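Local coordinates for protein glycoside Hydrolase (Bacteroides plebeius, PDB 5T3B) that probably hydrolyses glycosidic bonds in polysaccharides, as a gut bacterial member of glycoside hydrolase family 50, a family best known for beta-agarases, at residues A[24-28]-A[62-66]; A[69-75]-A[470-475]; A[76-80]-A[157-162]. All blocks are in the same frame, centred on the assembly; numbering follows the deposited sequence.

Contact 1 of 3, residues A[24-28]-A[62-66]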
# COMPACT_ATOMS: atom_id res chain seq x y z
N LEU A 24 -3.83 -11.85 27.71
CA LEU A 24 -2.67 -11.03 27.24
C LEU A 24 -1.44 -11.35 28.08
O LEU A 24 -1.53 -11.61 29.29
CB LEU A 24 -2.96 -9.56 27.41
CG LEU A 24 -4.08 -8.97 26.60
CD1 LEU A 24 -4.33 -7.52 27.04
CD2 LEU A 24 -3.79 -9.04 25.12
N PRO A 25 -0.26 -11.27 27.47
CA PRO A 25 0.93 -11.41 28.28
C PRO A 25 1.12 -10.27 29.24
O PRO A 25 0.58 -9.18 29.02
CB PRO A 25 2.06 -11.47 27.29
CG PRO A 25 1.49 -11.19 25.93
CD PRO A 25 0.03 -11.00 26.05
N VAL A 26 1.78 -10.54 30.35
CA VAL A 26 2.12 -9.52 31.29
C VAL A 26 3.20 -8.64 30.70
O VAL A 26 4.25 -9.12 30.25
CB VAL A 26 2.61 -10.13 32.61
CG1 VAL A 26 3.14 -9.10 33.55
CG2 VAL A 26 1.47 -10.99 33.27
N PRO A 27 3.01 -7.34 30.77
CA PRO A 27 4.04 -6.49 30.17
C PRO A 27 5.05 -5.97 31.14
O PRO A 27 4.86 -6.04 32.38
CB PRO A 27 3.22 -5.34 29.67
CG PRO A 27 2.17 -5.14 30.70
CD PRO A 27 1.82 -6.58 31.12
N GLY A 28 6.10 -5.42 30.61
CA GLY A 28 7.15 -4.82 31.42
C GLY A 28 6.87 -3.38 31.80
O GLY A 28 5.81 -2.80 31.52
N ILE A 62 1.33 -3.03 22.00
CA ILE A 62 -0.02 -3.37 21.67
C ILE A 62 -1.03 -2.37 22.32
O ILE A 62 -0.71 -1.71 23.32
CB ILE A 62 -0.40 -4.83 22.01
CG1 ILE A 62 -0.29 -5.14 23.50
CG2 ILE A 62 0.44 -5.80 21.22
CD1 ILE A 62 -0.93 -6.47 23.90
N LEU A 63 -2.23 -2.34 21.78
CA LEU A 63 -3.21 -1.32 22.14
C LEU A 63 -3.58 -1.29 23.64
O LEU A 63 -3.62 -0.18 24.21
CB LEU A 63 -4.43 -1.42 21.26
CG LEU A 63 -5.42 -0.29 21.38
CD1 LEU A 63 -4.84 1.07 20.99
CD2 LEU A 63 -6.66 -0.59 20.55
N PRO A 64 -3.74 -2.45 24.29
CA PRO A 64 -4.07 -2.43 25.72
C PRO A 64 -3.01 -1.81 26.61
O PRO A 64 -3.32 -1.47 27.75
CB PRO A 64 -4.22 -3.92 26.02
CG PRO A 64 -4.65 -4.53 24.75
CD PRO A 64 -3.85 -3.82 23.74
N TYR A 65 -1.78 -1.66 26.12
CA TYR A 65 -0.66 -1.26 26.94
C TYR A 65 -0.08 0.08 26.56
O TYR A 65 1.05 0.42 26.91
CB TYR A 65 0.39 -2.39 26.92
CG TYR A 65 -0.09 -3.70 27.58
CD1 TYR A 65 -0.97 -3.69 28.65
CD2 TYR A 65 0.36 -4.93 27.10
CE1 TYR A 65 -1.39 -4.86 29.25
CE2 TYR A 65 -0.02 -6.10 27.72
CZ TYR A 65 -0.89 -6.06 28.81
OH TYR A 65 -1.24 -7.23 29.43
N LEU A 66 -0.84 0.86 25.82
CA LEU A 66 -0.51 2.26 25.59
C LEU A 66 -0.80 3.10 26.78
O LEU A 66 -1.89 3.08 27.29
CB LEU A 66 -1.45 2.82 24.60
CG LEU A 66 -1.30 2.39 23.29
CD1 LEU A 66 -2.03 3.38 22.28
CD2 LEU A 66 0.12 2.26 22.84
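Pro27 lies on one face of the Tyr65 ring, a proline-aromatic CH-pi contact that joins the start of the modelled chain to a loop near the surface. Residues 24-28 form an extended tail with no regular secondary structure before strand 31-32. Residues 62-66 follow strand 56-60 and make a short 3-10 turn at Leu63 and Pro64. From this turn the Tyr65 side chain projects toward the tail, its CG anti to the carbonyl carbon (chi1 -65°). Pro27 CG is the bump over the middle of the ring, 3.7 Å from the Tyr65 centroid and 9° off the ring normal. Pro64 CB lies over the opposite face, nearer the rim, so the ring sits between two prolines. Leu24 fills the hollow beside it. Its branches divide the work. Leu24 CD1 rests 3.7 Å from Pro64 CB and also approaches Tyr65 CZ, at 4.1 Å. Leu24 CD2 meets Ile62 CD1 at 4.0 Å, and the two side chains lie alongside, running opposite ways. Phe417 of helix 412-427 backs Leu24, Pro25 and Ile62, while Ile43 of strand 39-48 touches Pro25, Ile62 and Tyr65. One polar bond fixes the end of the aromatic side chain: Tyr65 OH donates to Pro25 O at 2.7 Å, tilted 24° from the carbonyl plane.

Contact 2 of 3, residues A[69-75]-A[470-475]; sequences YEQQTKT and WNVYNL
Thr73 and Asn471 bring their CA atoms within 6.0 Å, and Tyr69 and Leu475 within 8.0 Å, so the loop 69-75 runs opposite in direction to residues 470-475, where helix 472-480 begins. At one end, Leu475 CD2 sits over the centre of the Tyr69 ring, 3.6 Å from its centroid and 5° off the normal. The ring reaches this methyl because Tyr69 CG is anti to the backbone N (chi1 179°). The Tyr69 hydroxyl comes up to the amides of Asn471 and Asn474. The Asn474 amide lies at the ring edge, almost coplanar with it. In one of its two conformers, Gln72 lays its amide nearly flat against that of Asn474, running the other way. In that conformer a water accepts from Gln72 NE2 and donates to Asn474 O. At the other end, Trp470 lies against the backbone of Thr73 to Thr75. Trp470 CH2 is 3.6 Å from Thr75 C, Thr73 O lies at the indole edge, and Thr73 CG2 touches Trp470 CB at 3.8 Å. A second water bridges Thr73 OG1 and Trp470 O. The loop also braces itself: Gln71 NE2 donates to Thr73 O at 2.9 Å, nearly straight at 169° and in the Gln71 amide plane. The same amide nitrogen bonds Asp467. The Lys74 CB points away from 470-475, and the chain folds over its own loop, where Lys74 NZ donates to Gln72 O at 2.9 Å. The loop finishes as an N-cap, with Thr75 OG1 accepting from Glu78 N at the start of helix 76-82.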
# COMPACT_ATOMS: atom_id res chain seq x y z
N TYR A 69 -3.96 5.93 27.08
CA TYR A 69 -5.03 5.66 26.14
C TYR A 69 -5.80 4.46 26.65
O TYR A 69 -5.18 3.44 26.98
CB TYR A 69 -4.48 5.32 24.76
CG TYR A 69 -5.60 5.01 23.81
CD1 TYR A 69 -6.35 6.00 23.24
CD2 TYR A 69 -5.95 3.70 23.54
CE1 TYR A 69 -7.44 5.70 22.45
CE2 TYR A 69 -7.05 3.39 22.75
CZ TYR A 69 -7.80 4.35 22.20
OH TYR A 69 -8.91 4.04 21.46
N GLU A 70 -7.13 4.55 26.64
CA GLU A 70 -7.98 3.38 26.90
C GLU A 70 -8.92 3.24 25.70
O GLU A 70 -9.44 4.18 25.21
CB GLU A 70 -8.77 3.51 28.20
CG GLU A 70 -7.84 3.55 29.43
CD GLU A 70 -6.98 2.25 29.65
OE1 GLU A 70 -7.43 1.08 29.33
OE2 GLU A 70 -5.82 2.40 30.15
N GLN A 71 -9.12 2.01 25.26
CA GLN A 71 -9.91 1.76 24.04
C GLN A 71 -11.28 2.42 24.18
O GLN A 71 -12.01 2.17 25.11
CB GLN A 71 -10.00 0.30 23.75
CG GLN A 71 -10.76 -0.03 22.51
CD GLN A 71 -10.65 -1.45 22.05
OE1 GLN A 71 -9.69 -2.16 22.33
NE2 GLN A 71 -11.65 -1.84 21.26
N GLN A 72 -11.61 3.25 23.20
CA GLN A 72 -12.79 4.08 23.28
C GLN A 72 -14.01 3.43 22.65
O GLN A 72 -15.06 3.36 23.30
CB GLN A 72 -12.52 5.46 22.71
CG GLN A 72 -11.46 6.21 23.51
CD GLN A 72 -11.26 7.61 23.02
OE1 GLN A 72 -12.06 8.11 22.24
NE2 GLN A 72 -10.19 8.25 23.47
N THR A 73 -13.86 2.92 21.41
CA THR A 73 -14.91 2.25 20.72
C THR A 73 -14.68 0.77 20.97
O THR A 73 -13.62 0.21 20.63
CB THR A 73 -14.87 2.54 19.21
OG1 THR A 73 -15.08 3.94 19.04
CG2 THR A 73 -15.92 1.68 18.43
N LYS A 74 -15.70 0.12 21.55
CA LYS A 74 -15.56 -1.22 22.14
C LYS A 74 -16.41 -2.31 21.48
O LYS A 74 -16.23 -3.48 21.81
CB LYS A 74 -15.82 -1.11 23.63
CG LYS A 74 -14.99 -0.07 24.43
CD LYS A 74 -15.45 0.01 25.90
CE LYS A 74 -14.93 1.20 26.73
NZ LYS A 74 -15.15 2.57 26.13
N THR A 75 -17.33 -1.93 20.59
CA THR A 75 -18.19 -2.91 19.92
C THR A 75 -18.35 -2.52 18.46
O THR A 75 -18.22 -1.31 18.07
CB THR A 75 -19.57 -2.96 20.54
OG1 THR A 75 -20.30 -1.74 20.27
CG2 THR A 75 -19.49 -3.23 22.06
N TRP A 470 -11.35 0.21 14.56
CA TRP A 470 -12.50 0.98 15.06
C TRP A 470 -12.08 2.31 15.70
O TRP A 470 -12.88 3.21 15.84
CB TRP A 470 -13.19 0.21 16.17
CG TRP A 470 -13.89 -1.05 15.79
CD1 TRP A 470 -14.28 -1.47 14.54
CD2 TRP A 470 -14.31 -2.07 16.70
NE1 TRP A 470 -14.94 -2.66 14.64
CE2 TRP A 470 -14.96 -3.07 15.95
CE3 TRP A 470 -14.18 -2.24 18.09
CZ2 TRP A 470 -15.48 -4.24 16.56
CZ3 TRP A 470 -14.66 -3.39 18.67
CH2 TRP A 470 -15.29 -4.37 17.93
N ASN A 471 -10.83 2.37 16.15
CA ASN A 471 -10.32 3.43 17.00
C ASN A 471 -9.31 4.37 16.32
O ASN A 471 -8.76 5.25 16.99
CB ASN A 471 -9.73 2.84 18.30
CG ASN A 471 -10.81 2.32 19.17
OD1 ASN A 471 -11.11 1.09 19.26
ND2 ASN A 471 -11.54 3.22 19.71
N VAL A 472 -9.07 4.21 15.01
CA VAL A 472 -8.05 5.00 14.39
C VAL A 472 -8.23 6.51 14.60
O VAL A 472 -7.25 7.25 14.76
CB VAL A 472 -7.81 4.68 12.90
CG1 VAL A 472 -7.24 3.29 12.73
CG2 VAL A 472 -9.09 4.87 12.07
N TYR A 473 -9.47 6.97 14.51
CA TYR A 473 -9.69 8.41 14.58
C TYR A 473 -9.37 8.97 15.98
O TYR A 473 -8.76 10.02 16.13
CB TYR A 473 -11.12 8.76 14.13
CG TYR A 473 -11.43 8.30 12.73
CD1 TYR A 473 -10.88 8.94 11.63
CD2 TYR A 473 -12.20 7.19 12.48
CE1 TYR A 473 -11.17 8.54 10.32
CE2 TYR A 473 -12.47 6.75 11.21
CZ TYR A 473 -11.93 7.40 10.11
OH TYR A 473 -12.17 7.04 8.81
N ASN A 474 -9.78 8.23 17.01
CA ASN A 474 -9.48 8.69 18.37
C ASN A 474 -8.02 8.41 18.80
O ASN A 474 -7.45 9.14 19.60
CB ASN A 474 -10.51 8.27 19.36
CG ASN A 474 -10.53 6.78 19.63
OD1 ASN A 474 -9.57 6.24 20.24
ND2 ASN A 474 -11.55 6.10 19.19
N LEU A 475 -7.40 7.40 18.18
CA LEU A 475 -5.99 7.19 18.37
C LEU A 475 -5.17 8.35 17.78
O LEU A 475 -4.16 8.78 18.35
CB LEU A 475 -5.55 5.85 17.79
CG LEU A 475 -5.83 4.69 18.73
CD1 LEU A 475 -5.82 3.37 17.94
CD2 LEU A 475 -4.85 4.65 19.91
O HOH W 1 -8.42 10.11 22.03
O HOH W 2 -15.26 4.61 16.41

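Contact 3 of 3, residues A[76-80]-A[157-162]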
# COMPACT_ATOMS: atom_id res chain seq x y z
N GLN A 76 -18.75 -3.51 17.67
CA GLN A 76 -19.03 -3.25 16.28
C GLN A 76 -20.16 -2.22 16.08
O GLN A 76 -20.05 -1.39 15.17
CB GLN A 76 -19.18 -4.53 15.46
CG GLN A 76 -20.39 -5.25 15.65
CD GLN A 76 -20.50 -6.36 14.66
OE1 GLN A 76 -21.53 -6.52 14.07
NE2 GLN A 76 -19.46 -7.15 14.53
N ASP A 77 -21.20 -2.26 16.92
CA ASP A 77 -22.28 -1.28 16.79
C ASP A 77 -21.82 0.14 17.11
O ASP A 77 -22.20 1.08 16.42
CB ASP A 77 -23.53 -1.66 17.58
CG ASP A 77 -24.18 -2.96 17.08
OD1 ASP A 77 -23.95 -3.43 15.94
OD2 ASP A 77 -24.92 -3.56 17.87
N GLU A 78 -21.05 0.29 18.17
CA GLU A 78 -20.48 1.58 18.48
C GLU A 78 -19.68 2.09 17.29
O GLU A 78 -19.76 3.25 16.92
CB GLU A 78 -19.61 1.53 19.77
CG GLU A 78 -20.34 1.31 21.11
CD GLU A 78 -19.40 1.17 22.31
OE1 GLU A 78 -18.16 1.31 22.16
OE2 GLU A 78 -20.01 0.95 23.39
N TYR A 79 -18.87 1.23 16.74
CA TYR A 79 -18.07 1.66 15.58
C TYR A 79 -18.91 2.10 14.40
O TYR A 79 -18.76 3.19 13.84
CB TYR A 79 -17.16 0.51 15.10
CG TYR A 79 -16.44 0.89 13.83
CD1 TYR A 79 -15.54 1.95 13.86
CD2 TYR A 79 -16.71 0.26 12.63
CE1 TYR A 79 -14.90 2.38 12.70
CE2 TYR A 79 -16.07 0.68 11.47
CZ TYR A 79 -15.19 1.76 11.51
OH TYR A 79 -14.59 2.21 10.34
N LEU A 80 -19.86 1.22 14.03
CA LEU A 80 -20.66 1.52 12.83
C LEU A 80 -21.52 2.76 13.00
O LEU A 80 -21.79 3.44 12.00
CB LEU A 80 -21.46 0.29 12.37
CG LEU A 80 -20.54 -0.85 11.88
CD1 LEU A 80 -21.44 -2.08 11.76
CD2 LEU A 80 -19.80 -0.57 10.56
N SER A 157 -16.65 -4.27 7.04
CA SER A 157 -17.00 -3.11 7.81
C SER A 157 -17.07 -3.32 9.31
O SER A 157 -16.73 -2.44 10.10
CB SER A 157 -18.33 -2.49 7.30
OG SER A 157 -19.41 -3.30 7.64
N GLU A 158 -17.51 -4.49 9.68
CA GLU A 158 -17.60 -4.82 11.12
C GLU A 158 -16.25 -4.87 11.80
O GLU A 158 -16.18 -4.72 13.03
CB GLU A 158 -18.33 -6.17 11.31
CG GLU A 158 -19.80 -6.07 10.97
CD GLU A 158 -20.46 -7.45 10.78
OE1 GLU A 158 -19.73 -8.51 10.68
OE2 GLU A 158 -21.70 -7.50 10.72
N ILE A 159 -15.18 -5.12 11.02
CA ILE A 159 -13.81 -5.21 11.49
C ILE A 159 -13.10 -3.85 11.20
O ILE A 159 -11.94 -3.67 11.51
CB ILE A 159 -13.04 -6.40 10.74
CG1 ILE A 159 -13.72 -7.76 11.05
CG2 ILE A 159 -11.51 -6.50 11.10
CD1 ILE A 159 -13.31 -8.79 9.97
N GLY A 160 -13.82 -2.87 10.66
CA GLY A 160 -13.26 -1.55 10.35
C GLY A 160 -12.40 -1.48 9.11
O GLY A 160 -11.60 -0.54 8.99
N PHE A 161 -12.62 -2.40 8.16
CA PHE A 161 -12.04 -2.30 6.82
C PHE A 161 -13.13 -1.85 5.87
O PHE A 161 -14.22 -2.41 5.88
CB PHE A 161 -11.48 -3.65 6.35
CG PHE A 161 -10.23 -4.11 7.05
CD1 PHE A 161 -8.98 -3.55 6.75
CD2 PHE A 161 -10.26 -5.11 7.99
CE1 PHE A 161 -7.84 -4.02 7.36
CE2 PHE A 161 -9.13 -5.60 8.57
CZ PHE A 161 -7.90 -5.04 8.27
N HIS A 162 -12.74 -0.97 4.93
CA HIS A 162 -13.73 -0.35 4.01
C HIS A 162 -13.37 -0.33 2.57
O HIS A 162 -14.16 0.06 1.74
CB HIS A 162 -14.09 1.04 4.51
CG HIS A 162 -14.68 1.06 5.89
ND1 HIS A 162 -16.03 0.87 6.11
CD2 HIS A 162 -14.12 1.14 7.12
CE1 HIS A 162 -16.25 0.90 7.41
NE2 HIS A 162 -15.11 1.01 8.05
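Tyr79 OH and His162 NE2 share a short hydrogen bond of 2.6 Å, in which either could be the donor. The Tyr79 side chain reaches out from helix 76-82 with CG anti to the backbone N (chi1 174°). His162 comes from the opposite direction. The two rings meet rim to rim, planes at 43°, with neither over the face of the other. Arg124 of strand 120-126 also bonds Tyr79 OH, so two partners grip this buried hydroxyl. At the ring edge, Tyr79 CE2 lies 3.5 Å from Ser157 O. Tyr79 CE2 also comes within 3.8 Å of Gly160 CA. Trp470 stacks on the same tyrosine ring. A phenylalanine here would probably leave both His162 NE2 and Arg124 without their shared hydroxyl partner and the ring freer to shift. Leu80 follows with its CD2 branch 3.6 Å from Ser157 O. That oxygen also accepts from Gly160 N at 3.0 Å. At the outer end, Gln76 holds CG between its backbone N and carbonyl carbon (chi1 75°), which lays its extended chain alongside Glu158, both pointing the same way. Gln76 NE2 is 3.6 Å from Glu158 CB. The Gln76 and Glu158 ends do not bond, since Gln76 OE1 and Glu158 OE2 are both acceptors. The carboxylate instead makes a salt bridge with Lys154. Gly160 closes helix 145-158 with a positive phi and two bonds back into its last turn. This Schellman motif turns the chain toward strand 163-165, parallel to strand 120-126, consistent with a beta-alpha-beta crossover of the (beta/alpha)8 barrel expected in family GH50.

The three contacts line one flank of the molecule, following the connection from strand 56-60 into helix 76-82. Contact 1 leads into contact 2, their centres about 16 Å apart. Leu63 joins them: its CD1 packs 3.7 Å from Leu475 CD2 and equally close to Tyr69 CE2. Contacts 2 and 3 are nearer, about 11 Å between centres. Trp470 of contact 2 reaches contact 3, with its NE1 2.9 Å from Glu158 O and its CD1 3.3 Å from Tyr79 CG. Contacts 1 and 3 do not touch, their nearest atoms being about 11 Å apart. The contact centres lie 21 to 27 Å from the centre of the chain.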